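Local atomic coordinates of G protein coupled receptor (Arabidopsis thaliana, PDB entry 3T33), a protein that binds zinc as a plant relative of the lantibiotic cyclases (LanC-like family) and may play a role in abscisic acid signalling. Residues 16-21 with 355-360; 35-40 with 366-371; 89-94 with 104-109; 129-134 with 155-160; 169-174 with 231-236. All blocks are in the same frame, centred on the assembly; numbering follows the deposited sequence.

Contact 1 (16-21 with 355-360)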
# COMPACT_ATOMS: atom_id res chain seq x y z
N PRO A 16 -5.82 -24.41 -2.66
CA PRO A 16 -6.90 -24.73 -3.60
C PRO A 16 -7.47 -23.50 -4.28
O PRO A 16 -7.68 -22.46 -3.63
CB PRO A 16 -7.96 -25.39 -2.72
CG PRO A 16 -7.51 -25.20 -1.30
CD PRO A 16 -6.03 -24.97 -1.33
N GLU A 17 -7.67 -23.62 -5.59
CA GLU A 17 -8.30 -22.58 -6.37
C GLU A 17 -9.71 -22.34 -5.87
O GLU A 17 -10.38 -23.22 -5.31
CB GLU A 17 -8.35 -22.93 -7.85
CG GLU A 17 -6.98 -23.04 -8.57
CD GLU A 17 -6.22 -21.70 -8.71
OE1 GLU A 17 -6.87 -20.63 -8.77
OE2 GLU A 17 -4.95 -21.74 -8.77
N PHE A 18 -10.18 -21.12 -6.08
CA PHE A 18 -11.55 -20.82 -5.78
C PHE A 18 -12.54 -21.71 -6.59
O PHE A 18 -12.40 -21.87 -7.82
CB PHE A 18 -11.79 -19.34 -6.04
CG PHE A 18 -13.16 -18.91 -5.76
CD1 PHE A 18 -13.65 -18.89 -4.46
CD2 PHE A 18 -14.00 -18.56 -6.81
CE1 PHE A 18 -14.93 -18.51 -4.18
CE2 PHE A 18 -15.28 -18.19 -6.56
CZ PHE A 18 -15.76 -18.17 -5.24
N VAL A 19 -13.53 -22.26 -5.88
CA VAL A 19 -14.66 -23.02 -6.50
C VAL A 19 -16.00 -22.20 -6.50
O VAL A 19 -16.60 -22.00 -5.44
CB VAL A 19 -14.86 -24.41 -5.78
CG1 VAL A 19 -16.00 -25.22 -6.41
CG2 VAL A 19 -13.53 -25.22 -5.74
N PRO A 20 -16.43 -21.70 -7.69
CA PRO A 20 -17.65 -20.87 -7.80
C PRO A 20 -18.89 -21.70 -7.55
O PRO A 20 -19.81 -21.23 -6.89
CB PRO A 20 -17.62 -20.39 -9.26
CG PRO A 20 -16.21 -20.62 -9.73
CD PRO A 20 -15.78 -21.86 -9.01
N GLU A 21 -18.89 -22.94 -8.06
CA GLU A 21 -20.00 -23.90 -7.93
C GLU A 21 -20.46 -24.05 -6.48
O GLU A 21 -19.66 -24.18 -5.55
CB GLU A 21 -19.65 -25.29 -8.52
CG GLU A 21 -19.56 -25.33 -10.05
CD GLU A 21 -18.19 -24.89 -10.64
OE1 GLU A 21 -17.25 -24.53 -9.86
OE2 GLU A 21 -18.07 -24.92 -11.90
N TYR A 355 -11.26 -13.20 -6.57
CA TYR A 355 -10.25 -12.25 -6.11
C TYR A 355 -10.32 -12.08 -4.60
O TYR A 355 -9.28 -12.14 -3.95
CB TYR A 355 -10.36 -10.94 -6.92
CG TYR A 355 -9.91 -11.16 -8.35
CD1 TYR A 355 -8.68 -11.75 -8.60
CD2 TYR A 355 -10.71 -10.82 -9.45
CE1 TYR A 355 -8.20 -12.00 -9.90
CE2 TYR A 355 -10.25 -11.05 -10.80
CZ TYR A 355 -9.00 -11.65 -10.99
OH TYR A 355 -8.46 -11.90 -12.23
N LEU A 356 -11.51 -11.95 -4.02
CA LEU A 356 -11.67 -12.01 -2.53
C LEU A 356 -11.12 -13.29 -1.92
O LEU A 356 -10.38 -13.32 -0.87
CB LEU A 356 -13.12 -11.99 -2.12
CG LEU A 356 -13.52 -11.30 -0.81
CD1 LEU A 356 -14.75 -11.96 -0.22
CD2 LEU A 356 -12.41 -11.15 0.22
N TYR A 357 -11.49 -14.38 -2.60
CA TYR A 357 -10.97 -15.65 -2.17
C TYR A 357 -9.43 -15.68 -2.17
O TYR A 357 -8.81 -16.26 -1.29
CB TYR A 357 -11.51 -16.78 -3.04
CG TYR A 357 -10.85 -18.03 -2.68
CD1 TYR A 357 -11.18 -18.72 -1.52
CD2 TYR A 357 -9.81 -18.49 -3.44
CE1 TYR A 357 -10.51 -19.88 -1.16
CE2 TYR A 357 -9.15 -19.59 -3.08
CZ TYR A 357 -9.50 -20.30 -1.96
OH TYR A 357 -8.75 -21.45 -1.68
N ARG A 358 -8.83 -15.10 -3.20
CA ARG A 358 -7.38 -15.06 -3.26
C ARG A 358 -6.76 -14.23 -2.13
O ARG A 358 -5.76 -14.64 -1.58
CB ARG A 358 -6.88 -14.68 -4.65
CG ARG A 358 -7.00 -15.86 -5.63
CD ARG A 358 -6.62 -15.43 -7.04
NE ARG A 358 -6.72 -16.57 -7.93
CZ ARG A 358 -6.27 -16.61 -9.18
NH1 ARG A 358 -5.67 -15.57 -9.72
NH2 ARG A 358 -6.45 -17.71 -9.89
N ALA A 359 -7.40 -13.13 -1.75
CA ALA A 359 -6.93 -12.30 -0.64
C ALA A 359 -7.17 -13.10 0.62
O ALA A 359 -6.33 -13.17 1.51
CB ALA A 359 -7.71 -10.94 -0.57
N LYS A 360 -8.29 -13.78 0.67
CA LYS A 360 -8.57 -14.63 1.83
C LYS A 360 -7.52 -15.73 2.01
O LYS A 360 -7.07 -16.02 3.12
CB LYS A 360 -10.02 -15.16 1.71
CG LYS A 360 -10.44 -16.29 2.55
CD LYS A 360 -11.95 -16.60 2.28
CE LYS A 360 -12.53 -17.56 3.35
NZ LYS A 360 -13.78 -18.17 2.84
O HOH W 1 -8.54 -19.12 -7.40
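With CG anti to the backbone N in both Phe18 (chi1 180°) and Tyr357, the two aromatic side chains reach out from their backbones and meet. They cross obliquely, the ring planes 41° apart, and Phe18 CD1 comes to 3.3 Å from Tyr357 CB. Phe18 CA lies over one face of the tyrosine ring. Tyrosine suits this place because its ring packs while its hydroxyl can reach a loop carbonyl: Tyr357 OH donates to Pro16 O, although the 2.4 Å separation is shorter than expected and its exact length doubtful. The next residue, Arg358, extends its chain to Glu17, which bends at chi2 to bring OE1 back, and Arg358 NH2 forms a salt bridge to Glu17 OE1 at 3.2 Å. Their planes are turned 70° apart, so one oxygen meets one nitrogen. A water bridges the same groups, donating to Glu17 OE1 and accepting from Phe18 N and Arg358 NE. Arginine's several N-H groups suit it here, since NH1 also pairs with Glu319. Glu17 OE2 accepts from Trp322 NE1, and Trp322 makes a cation-pi contact with Arg358. The arrangement is that of an irregular N-terminal arm fastened to the flank of helix 353-375 in an all-helical LanC-like fold.

Contact 2 (35-40 with 366-371)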
# COMPACT_ATOMS: atom_id res chain seq x y z
N ASP A 35 -6.66 -29.70 6.95
CA ASP A 35 -5.84 -29.18 8.05
C ASP A 35 -6.47 -27.91 8.64
O ASP A 35 -7.66 -27.67 8.47
CB ASP A 35 -4.42 -28.88 7.56
CG ASP A 35 -4.40 -27.97 6.35
OD1 ASP A 35 -5.38 -27.23 6.15
OD2 ASP A 35 -3.40 -28.00 5.60
N SER A 36 -5.67 -27.10 9.35
CA SER A 36 -6.20 -25.88 9.94
C SER A 36 -6.32 -24.78 8.87
O SER A 36 -7.29 -24.05 8.84
CB SER A 36 -5.33 -25.45 11.13
OG SER A 36 -4.00 -25.27 10.71
N LEU A 37 -5.35 -24.71 7.98
CA LEU A 37 -5.38 -23.84 6.83
C LEU A 37 -6.61 -24.03 5.90
O LEU A 37 -7.27 -23.04 5.55
CB LEU A 37 -4.08 -24.01 6.05
CG LEU A 37 -3.61 -22.87 5.11
CD1 LEU A 37 -3.60 -23.23 3.68
CD2 LEU A 37 -4.27 -21.46 5.35
N THR A 38 -6.93 -25.28 5.54
CA THR A 38 -8.03 -25.51 4.61
C THR A 38 -9.31 -25.17 5.30
O THR A 38 -10.24 -24.73 4.67
CB THR A 38 -8.08 -27.01 4.09
OG1 THR A 38 -7.98 -27.88 5.23
CG2 THR A 38 -6.91 -27.31 3.13
N LYS A 39 -9.39 -25.41 6.60
CA LYS A 39 -10.61 -25.09 7.32
C LYS A 39 -10.85 -23.57 7.32
O LYS A 39 -11.96 -23.12 7.07
CB LYS A 39 -10.57 -25.68 8.74
CG LYS A 39 -10.54 -27.25 8.65
CD LYS A 39 -10.70 -27.95 10.02
CE LYS A 39 -10.67 -29.50 9.89
NZ LYS A 39 -11.57 -30.20 10.89
N LEU A 40 -9.80 -22.79 7.57
CA LEU A 40 -9.88 -21.33 7.41
C LEU A 40 -10.43 -20.95 6.02
O LEU A 40 -11.33 -20.13 5.88
CB LEU A 40 -8.49 -20.69 7.60
CG LEU A 40 -7.91 -20.63 9.00
CD1 LEU A 40 -6.46 -20.12 9.01
CD2 LEU A 40 -8.78 -19.64 9.69
N LEU A 366 -0.97 -16.38 6.13
CA LEU A 366 -0.34 -15.63 7.20
C LEU A 366 -0.88 -15.95 8.59
O LEU A 366 -0.10 -16.12 9.54
CB LEU A 366 -0.50 -14.11 6.98
CG LEU A 366 0.46 -13.51 5.99
CD1 LEU A 366 0.01 -12.11 5.74
CD2 LEU A 366 1.84 -13.56 6.63
N LEU A 367 -2.18 -15.97 8.77
CA LEU A 367 -2.64 -16.30 10.12
C LEU A 367 -2.24 -17.70 10.57
O LEU A 367 -1.85 -17.94 11.74
CB LEU A 367 -4.13 -16.14 10.22
CG LEU A 367 -4.84 -16.25 11.58
CD1 LEU A 367 -6.03 -15.36 11.52
CD2 LEU A 367 -5.34 -17.65 11.87
N ASP A 368 -2.31 -18.66 9.65
CA ASP A 368 -2.09 -20.06 10.03
C ASP A 368 -0.60 -20.36 10.27
O ASP A 368 -0.24 -21.10 11.20
CB ASP A 368 -2.72 -21.00 8.97
CG ASP A 368 -2.86 -22.47 9.46
OD1 ASP A 368 -3.70 -22.76 10.35
OD2 ASP A 368 -2.13 -23.33 8.93
N LYS A 369 0.26 -19.73 9.48
CA LYS A 369 1.63 -20.17 9.36
C LYS A 369 2.68 -19.18 9.84
O LYS A 369 3.82 -19.61 10.14
CB LYS A 369 1.99 -20.52 7.89
CG LYS A 369 1.05 -21.52 7.14
CD LYS A 369 1.18 -22.95 7.64
CE LYS A 369 0.09 -23.84 7.04
NZ LYS A 369 0.62 -25.23 6.98
N SER A 370 2.34 -17.88 9.88
CA SER A 370 3.40 -16.85 9.95
C SER A 370 4.24 -16.88 11.23
O SER A 370 5.46 -16.84 11.16
CB SER A 370 2.91 -15.41 9.63
OG SER A 370 2.01 -14.91 10.59
N GLU A 371 3.61 -16.99 12.39
CA GLU A 371 4.33 -17.02 13.65
C GLU A 371 5.37 -18.17 13.65
O GLU A 371 6.55 -17.95 13.95
CB GLU A 371 3.33 -17.17 14.79
CG GLU A 371 3.88 -17.04 16.20
CD GLU A 371 2.76 -16.93 17.23
OE1 GLU A 371 1.57 -16.86 16.81
OE2 GLU A 371 3.07 -16.89 18.45
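Helices 36-40 and 366-371 run roughly antiparallel, their axes 153° apart in direction and 9.7 Å apart at closest approach, with Leu37 and Asp368 nearest in backbone register. Asp368 carries the contact. Its chi1 of -165° sets the carboxylate anti to the backbone N and extends it to the start of the other helix, where Ser36 OG donates to Asp368 OD1 at 2.6 Å through the syn lone pair. Serine suits the place, its short side chain probably letting the hydroxyl donate to the acid while the helices stay close. Asp368 OD2 lies against Leu37 CB at 3.5 Å, and the acid has a long salt bridge to its neighbour Lys369, whose CE comes near Leu37 CG. Deeper in, Leu40 CD1 touches both Asp368 CB (3.8 Å) and Leu367 CD2 (3.9 Å), the two leucines crossing at about a right angle. Helix 45-69 packs against the same leucines, Lys51 touching Leu40, and Leu52 and Tyr55 touching Leu367. The first turn of the short helix is secured by Asp35, whose OD1 accepts from Thr38 N at 2.6 Å and also from Thr38 OG1. This is a classic aspartate N-cap, here opening a short helix packed roughly antiparallel against helix 353-375.

Contact 3 (89-94 with 104-109)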
# COMPACT_ATOMS: atom_id res chain seq x y z
N TYR A 89 -0.72 5.10 12.47
CA TYR A 89 -1.60 4.80 11.34
C TYR A 89 -2.36 3.51 11.54
O TYR A 89 -3.53 3.40 11.23
CB TYR A 89 -0.79 4.81 10.00
CG TYR A 89 -1.65 5.10 8.80
CD1 TYR A 89 -2.76 5.95 8.87
CD2 TYR A 89 -1.41 4.44 7.61
CE1 TYR A 89 -3.58 6.16 7.72
CE2 TYR A 89 -2.20 4.64 6.50
CZ TYR A 89 -3.26 5.50 6.54
OH TYR A 89 -3.98 5.60 5.34
N LEU A 90 -1.69 2.54 12.10
CA LEU A 90 -2.34 1.27 12.42
C LEU A 90 -3.49 1.51 13.42
O LEU A 90 -4.56 0.88 13.34
CB LEU A 90 -1.30 0.28 12.94
CG LEU A 90 -1.94 -1.00 13.57
CD1 LEU A 90 -2.76 -1.81 12.53
CD2 LEU A 90 -0.84 -1.88 14.24
N LEU A 91 -3.25 2.44 14.37
CA LEU A 91 -4.22 2.81 15.40
C LEU A 91 -5.36 3.54 14.81
O LEU A 91 -6.54 3.35 15.20
CB LEU A 91 -3.53 3.64 16.50
CG LEU A 91 -2.81 2.74 17.51
CD1 LEU A 91 -1.85 3.56 18.30
CD2 LEU A 91 -3.85 2.12 18.45
N PHE A 92 -5.03 4.43 13.87
CA PHE A 92 -6.06 5.09 13.06
C PHE A 92 -6.96 4.07 12.26
O PHE A 92 -8.18 4.17 12.26
CB PHE A 92 -5.44 6.14 12.11
CG PHE A 92 -6.47 6.98 11.41
CD1 PHE A 92 -7.24 7.88 12.12
CD2 PHE A 92 -6.70 6.83 10.06
CE1 PHE A 92 -8.25 8.63 11.48
CE2 PHE A 92 -7.72 7.57 9.42
CZ PHE A 92 -8.47 8.49 10.16
N LYS A 93 -6.36 3.12 11.56
CA LYS A 93 -7.09 2.11 10.82
C LYS A 93 -7.99 1.30 11.78
O LYS A 93 -9.14 0.93 11.46
CB LYS A 93 -6.08 1.17 10.19
CG LYS A 93 -6.70 -0.03 9.56
CD LYS A 93 -6.90 0.14 8.05
CE LYS A 93 -8.25 0.45 7.71
NZ LYS A 93 -8.33 0.87 6.27
N SER A 94 -7.49 1.04 12.96
CA SER A 94 -8.24 0.32 13.96
C SER A 94 -9.40 1.13 14.48
O SER A 94 -10.49 0.63 14.74
CB SER A 94 -7.34 -0.02 15.12
OG SER A 94 -8.06 -0.78 16.05
N LEU A 104 -8.02 6.28 18.51
CA LEU A 104 -7.82 7.60 17.92
C LEU A 104 -6.97 8.50 18.82
O LEU A 104 -6.07 9.17 18.34
CB LEU A 104 -9.15 8.23 17.65
CG LEU A 104 -9.22 9.64 17.05
CD1 LEU A 104 -8.58 9.65 15.64
CD2 LEU A 104 -10.65 10.04 16.98
N LYS A 105 -7.23 8.48 20.12
CA LYS A 105 -6.45 9.28 21.07
C LYS A 105 -5.03 8.83 21.07
O LYS A 105 -4.12 9.63 21.09
CB LYS A 105 -7.05 9.22 22.50
CG LYS A 105 -7.99 10.39 22.77
CD LYS A 105 -9.10 10.05 23.75
CE LYS A 105 -10.38 10.82 23.39
NZ LYS A 105 -11.63 9.93 23.45
N LEU A 106 -4.82 7.53 21.09
CA LEU A 106 -3.47 7.06 21.22
C LEU A 106 -2.73 7.48 19.94
O LEU A 106 -1.57 7.94 20.00
CB LEU A 106 -3.43 5.55 21.41
CG LEU A 106 -2.01 5.08 21.73
CD1 LEU A 106 -1.51 5.87 22.98
CD2 LEU A 106 -1.95 3.56 21.96
N CYS A 107 -3.42 7.28 18.80
CA CYS A 107 -3.02 7.76 17.49
C CYS A 107 -2.41 9.15 17.60
O CYS A 107 -1.24 9.35 17.31
CB CYS A 107 -4.22 7.82 16.52
SG CYS A 107 -3.73 8.52 14.87
N LEU A 108 -3.22 10.09 18.07
CA LEU A 108 -2.80 11.48 18.20
C LEU A 108 -1.64 11.72 19.13
O LEU A 108 -0.84 12.62 18.89
CB LEU A 108 -3.97 12.37 18.60
CG LEU A 108 -4.85 12.63 17.39
CD1 LEU A 108 -6.15 13.22 17.86
CD2 LEU A 108 -4.18 13.53 16.39
N GLU A 109 -1.56 10.91 20.18
CA GLU A 109 -0.40 11.00 21.03
C GLU A 109 0.85 10.55 20.28
O GLU A 109 1.91 11.17 20.44
CB GLU A 109 -0.54 10.16 22.30
CG GLU A 109 -1.77 10.41 23.06
CD GLU A 109 -1.70 9.85 24.46
OE1 GLU A 109 -0.71 9.13 24.82
OE2 GLU A 109 -2.65 10.19 25.22
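Leu91 is the main bump of this interface: its CD1 projects from helix 89-94 against the branched end of Leu106, 3.7 Å from Leu106 CD2 and nearly as close to CG. The same methyl also nears the backbone of helix 104-109, lying 4.1 Å from Cys107 N. Cysteine suits the adjoining position because it is slim, and the helices can approach until Leu91 CB and Cys107 CB are 4.2 Å apart. With its sulfur anti to the backbone N (chi1 177°), Cys107 turns SG toward Phe92 of the other helix, where it rests 4.0 Å from Phe92 CB. The hollow lies between Leu104 and Cys107, one turn apart, and Phe92 enters it. Phe92 and Leu104 lie side by side and point the same way, Leu104 CD1 meeting the edge of the phenylalanine ring near its plane, 4.2 Å from Phe92 CD1. Cys107 in turn touches both Leu91 and Phe92. Branched leucine ends and a flat ring fill this buried join well; it is apolar, with no hydrogen bond crossing it. Outside the pair, Val64 of helix 45-69 touches Leu91 and Leu106, while Leu136 and Val139 of helix 130-144 touch Phe92. At an axis separation of 8.2 Å and a crossing angle of -160°, these segments form the closely packed antiparallel arms of a helical hairpin, helices 84-98 and 101-118, within the LanC-like helical fold.

Contact 4 (129-134 with 155-160)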
# COMPACT_ATOMS: atom_id res chain seq x y z
N GLY A 129 8.36 10.83 5.22
CA GLY A 129 8.65 12.17 5.73
C GLY A 129 7.53 12.81 6.51
O GLY A 129 6.59 12.17 7.01
N TYR A 130 7.60 14.11 6.54
CA TYR A 130 6.93 14.94 7.48
C TYR A 130 5.50 15.25 7.05
O TYR A 130 4.64 15.58 7.90
CB TYR A 130 7.74 16.29 7.52
CG TYR A 130 7.23 17.26 8.52
CD1 TYR A 130 7.05 16.86 9.83
CD2 TYR A 130 6.91 18.59 8.17
CE1 TYR A 130 6.58 17.74 10.84
CE2 TYR A 130 6.43 19.51 9.17
CZ TYR A 130 6.28 19.06 10.54
OH TYR A 130 5.81 19.85 11.61
N ALA A 131 5.26 15.25 5.73
CA ALA A 131 3.88 15.39 5.19
C ALA A 131 3.01 14.25 5.72
O ALA A 131 1.85 14.45 6.03
CB ALA A 131 3.89 15.41 3.60
N GLY A 132 3.57 13.06 5.84
CA GLY A 132 2.86 11.91 6.48
C GLY A 132 2.39 12.25 7.87
O GLY A 132 1.21 12.04 8.22
N VAL A 133 3.30 12.77 8.69
CA VAL A 133 3.01 13.18 10.10
C VAL A 133 1.92 14.24 10.18
O VAL A 133 0.95 14.13 10.96
CB VAL A 133 4.28 13.76 10.77
CG1 VAL A 133 3.97 14.29 12.19
CG2 VAL A 133 5.39 12.72 10.76
N CYS A 134 2.06 15.27 9.36
CA CYS A 134 1.08 16.32 9.36
C CYS A 134 -0.25 15.90 8.82
O CYS A 134 -1.28 16.41 9.25
CB CYS A 134 1.61 17.50 8.54
SG CYS A 134 3.09 18.32 9.33
N ALA A 155 -1.32 24.00 9.38
CA ALA A 155 -0.26 25.04 9.26
C ALA A 155 1.13 24.41 9.07
O ALA A 155 1.94 24.89 8.27
CB ALA A 155 -0.27 26.01 10.51
N ARG A 156 1.41 23.32 9.79
CA ARG A 156 2.68 22.67 9.61
C ARG A 156 2.73 22.03 8.24
O ARG A 156 3.78 22.04 7.56
CB ARG A 156 2.93 21.63 10.68
CG ARG A 156 3.22 22.22 12.06
CD ARG A 156 2.86 21.17 13.14
NE ARG A 156 2.96 21.68 14.52
CZ ARG A 156 2.39 21.09 15.57
NH1 ARG A 156 1.68 19.97 15.42
NH2 ARG A 156 2.53 21.61 16.79
N PHE A 157 1.60 21.51 7.78
CA PHE A 157 1.66 20.83 6.51
C PHE A 157 1.91 21.92 5.42
O PHE A 157 2.73 21.76 4.55
CB PHE A 157 0.35 20.10 6.21
CG PHE A 157 0.45 19.20 4.99
CD1 PHE A 157 0.90 19.68 3.78
CD2 PHE A 157 0.11 17.87 5.06
CE1 PHE A 157 1.02 18.85 2.68
CE2 PHE A 157 0.20 17.07 3.96
CZ PHE A 157 0.67 17.54 2.79
N ARG A 158 1.18 23.01 5.49
CA ARG A 158 1.28 24.13 4.57
C ARG A 158 2.64 24.86 4.57
O ARG A 158 2.93 25.61 3.59
CB ARG A 158 0.18 25.11 4.89
CG ARG A 158 -1.21 24.65 4.43
CD ARG A 158 -2.17 25.72 4.76
NE ARG A 158 -3.49 25.42 4.28
CZ ARG A 158 -4.59 26.04 4.70
NH1 ARG A 158 -4.53 26.99 5.64
NH2 ARG A 158 -5.74 25.73 4.17
N GLY A 159 3.45 24.66 5.62
CA GLY A 159 4.83 25.20 5.69
C GLY A 159 5.85 24.37 4.92
O GLY A 159 7.02 24.80 4.70
N ILE A 160 5.46 23.18 4.49
CA ILE A 160 6.41 22.34 3.75
C ILE A 160 6.78 22.96 2.41
O ILE A 160 5.91 23.43 1.67
CB ILE A 160 5.87 20.86 3.59
CG1 ILE A 160 5.88 20.13 4.95
CG2 ILE A 160 6.70 20.06 2.62
CD1 ILE A 160 4.92 18.92 5.04
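Tyr130 and Arg156 meet at about a right angle, the phenol oxygen lying across the arginine's aliphatic chain with Tyr130 OH 3.5 Å from Arg156 CB. The tyrosine reaches this far because its CG stands anti to the backbone N (chi1 -176°). Arg156 runs extended past the phenol, so that its methylenes touch the tyrosine while the guanidinium travels on to Asp115. Both polar ends share that acid: Arg156 NH1 makes a salt bridge to Asp115 OD2, and Tyr130 OH hydrogen-bonds to OD1. Cys134, with chi1 -67°, turns its sulfur over one face of the Tyr130 ring, toward its rim, and against Arg156, SG to CB 3.6 Å. Its CB instead packs on Phe157 CB at 3.7 Å, which small cysteine allows at the point where the backbones are nearest. Phe157, turned like Tyr130 (chi1 -171°), reaches helix 130-144 with CZ 3.9 Å from Ala131 CB, the alanine being short enough to admit it. In Ile160, CG1 lies beside the backbone N and opposite the carbonyl carbon; it meets the edge of the Tyr130 ring, 3.7 Å from CD2, and carries CD1 onto Ala131 CA. Ala180 of helix 174-188 backs both Ala131 and Phe157. The result is a polar rim over an apolar core, joining the start of helix 130-144 to the last part of helix 147-158 and the residues that follow it, in a helical hairpin of the LanC-like domain.

Contact 5 (169-174 with 231-236)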
# COMPACT_ATOMS: atom_id res chain seq x y z
N GLU A 169 9.81 10.30 -7.27
CA GLU A 169 9.18 9.08 -6.95
C GLU A 169 8.39 9.16 -5.61
O GLU A 169 8.18 10.25 -5.05
CB GLU A 169 10.21 7.93 -7.03
CG GLU A 169 11.50 8.15 -6.32
CD GLU A 169 11.32 8.34 -4.81
OE1 GLU A 169 10.96 9.45 -4.41
OE2 GLU A 169 11.55 7.38 -4.04
N LEU A 170 7.93 8.01 -5.11
CA LEU A 170 6.88 8.03 -4.06
C LEU A 170 7.49 8.09 -2.72
O LEU A 170 6.95 8.71 -1.86
CB LEU A 170 5.96 6.78 -4.09
CG LEU A 170 4.43 6.78 -3.93
CD1 LEU A 170 3.96 5.54 -3.12
CD2 LEU A 170 3.84 8.00 -3.40
N LEU A 171 8.58 7.38 -2.50
CA LEU A 171 9.15 7.36 -1.15
C LEU A 171 9.85 8.65 -0.72
O LEU A 171 9.73 9.07 0.45
CB LEU A 171 10.01 6.12 -0.96
CG LEU A 171 9.28 4.95 -0.29
CD1 LEU A 171 7.99 4.62 -0.92
CD2 LEU A 171 10.11 3.71 -0.14
N TYR A 172 10.49 9.35 -1.67
CA TYR A 172 11.33 10.57 -1.33
C TYR A 172 11.01 11.83 -2.15
O TYR A 172 11.30 12.93 -1.73
CB TYR A 172 12.84 10.25 -1.31
CG TYR A 172 13.19 9.16 -0.28
CD1 TYR A 172 13.03 9.38 1.11
CD2 TYR A 172 13.66 7.92 -0.68
CE1 TYR A 172 13.34 8.39 2.03
CE2 TYR A 172 13.97 6.92 0.25
CZ TYR A 172 13.80 7.17 1.58
OH TYR A 172 14.11 6.17 2.48
N GLY A 173 10.28 11.65 -3.24
CA GLY A 173 10.02 12.68 -4.18
C GLY A 173 8.67 13.30 -4.18
O GLY A 173 7.86 13.16 -3.26
N ARG A 174 8.45 14.04 -5.24
CA ARG A 174 7.28 14.82 -5.43
C ARG A 174 5.99 13.99 -5.51
O ARG A 174 4.99 14.43 -5.03
CB ARG A 174 7.45 15.68 -6.73
CG ARG A 174 8.13 17.07 -6.50
CD ARG A 174 8.40 17.85 -7.85
NE ARG A 174 9.78 17.65 -8.27
CZ ARG A 174 10.78 18.45 -7.96
NH1 ARG A 174 10.56 19.54 -7.27
NH2 ARG A 174 12.00 18.13 -8.33
N GLY A 231 8.81 0.49 -10.65
CA GLY A 231 7.86 0.14 -9.60
C GLY A 231 7.09 1.24 -8.84
O GLY A 231 7.12 2.48 -9.17
N ALA A 232 6.37 0.78 -7.80
CA ALA A 232 5.49 1.66 -7.03
C ALA A 232 6.32 2.59 -6.12
O ALA A 232 6.07 3.77 -6.06
CB ALA A 232 4.51 0.79 -6.20
N ALA A 233 7.27 2.04 -5.39
CA ALA A 233 7.98 2.77 -4.38
C ALA A 233 8.91 3.84 -5.00
O ALA A 233 8.85 5.00 -4.60
CB ALA A 233 8.73 1.82 -3.51
N HIS A 234 9.71 3.50 -6.03
CA HIS A 234 10.64 4.46 -6.57
C HIS A 234 10.57 4.68 -8.08
O HIS A 234 11.44 5.42 -8.62
CB HIS A 234 12.10 4.08 -6.24
CG HIS A 234 12.41 4.04 -4.78
ND1 HIS A 234 12.40 5.17 -3.99
CD2 HIS A 234 12.88 3.04 -3.99
CE1 HIS A 234 12.80 4.86 -2.77
NE2 HIS A 234 13.10 3.56 -2.74
N GLY A 235 9.55 4.11 -8.74
CA GLY A 235 9.50 4.07 -10.18
C GLY A 235 8.31 4.69 -10.85
O GLY A 235 7.57 5.48 -10.26
N LEU A 236 8.11 4.29 -12.10
CA LEU A 236 7.07 4.83 -12.96
C LEU A 236 5.64 4.59 -12.41
O LEU A 236 4.80 5.50 -12.42
CB LEU A 236 7.21 4.20 -14.38
CG LEU A 236 8.51 4.40 -15.21
CD1 LEU A 236 8.40 3.73 -16.59
CD2 LEU A 236 8.93 5.87 -15.39
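Hydrogen bonds dominate where Glu169 meets His234. His234 ND1 donates to Glu169 OE2, the carboxylate and imidazole being nearly coplanar, 20° apart; the 2.4 Å between ND1 and OE2 is shorter than expected and should be read with caution. In Glu169, CG stands between the backbone N and the carbonyl carbon (chi1 48°), and a second bend at chi2 turns the carboxylate to the ring. OE1 accepts from Tyr172 N at 2.8 Å through the syn lone pair and weakly from Gly173 N. Glutamate suits the place by serving both loops at once. The backbone adds two bonds, as Ala233 O accepts from Leu170 N and Leu171 N, each at 3.2 Å; the second donor lies in the carbonyl plane, the first is tilted from it.

The apolar pair is Leu171 CD1 and Ala233 CB, 3.9 Å apart.

Contacts of the histidine ring form a third kind. Leu171 CB is 3.6 Å from His234 CE1, Tyr172 meets the imidazole rim to rim, with Tyr172 CD2 3.8 Å from His234 CE1, and Trp224 stacks on it.

The side chain of Ala233 is about 6 Å from the zinc ion. Each loop leads into a helix through a glycine N-cap, Gly173 before helix 174-188 and Gly235 before helix 236-244; glycine suits both, since a beta carbon would collide with Glu169 N and Gly231 N respectively. The contact thus joins the approaches to two helices beside the metal site.

In the fold
Contacts 1 and 2 both use helix 353-375, their centres 15 Å apart; they touch where Lys360 CE lies 3.8 Å from Leu40 O. Together they bring the N-terminal region onto a helix more than 300 residues later, and contacts 3, 4 and 5 are nested inside the loops so closed. Contacts 4 and 5 lie on the opposite side of the chain's centre from contacts 1 and 2. Contacts 3 and 4 are successive hairpins with centres 18 Å apart, and contact 5 comes within about 5 Å of contact 4 between nearest atoms. Contact 5 alone borders the zinc site of Cys288, Cys333 and His334, the side chain of Ala233 being about 6 Å from the zinc ion.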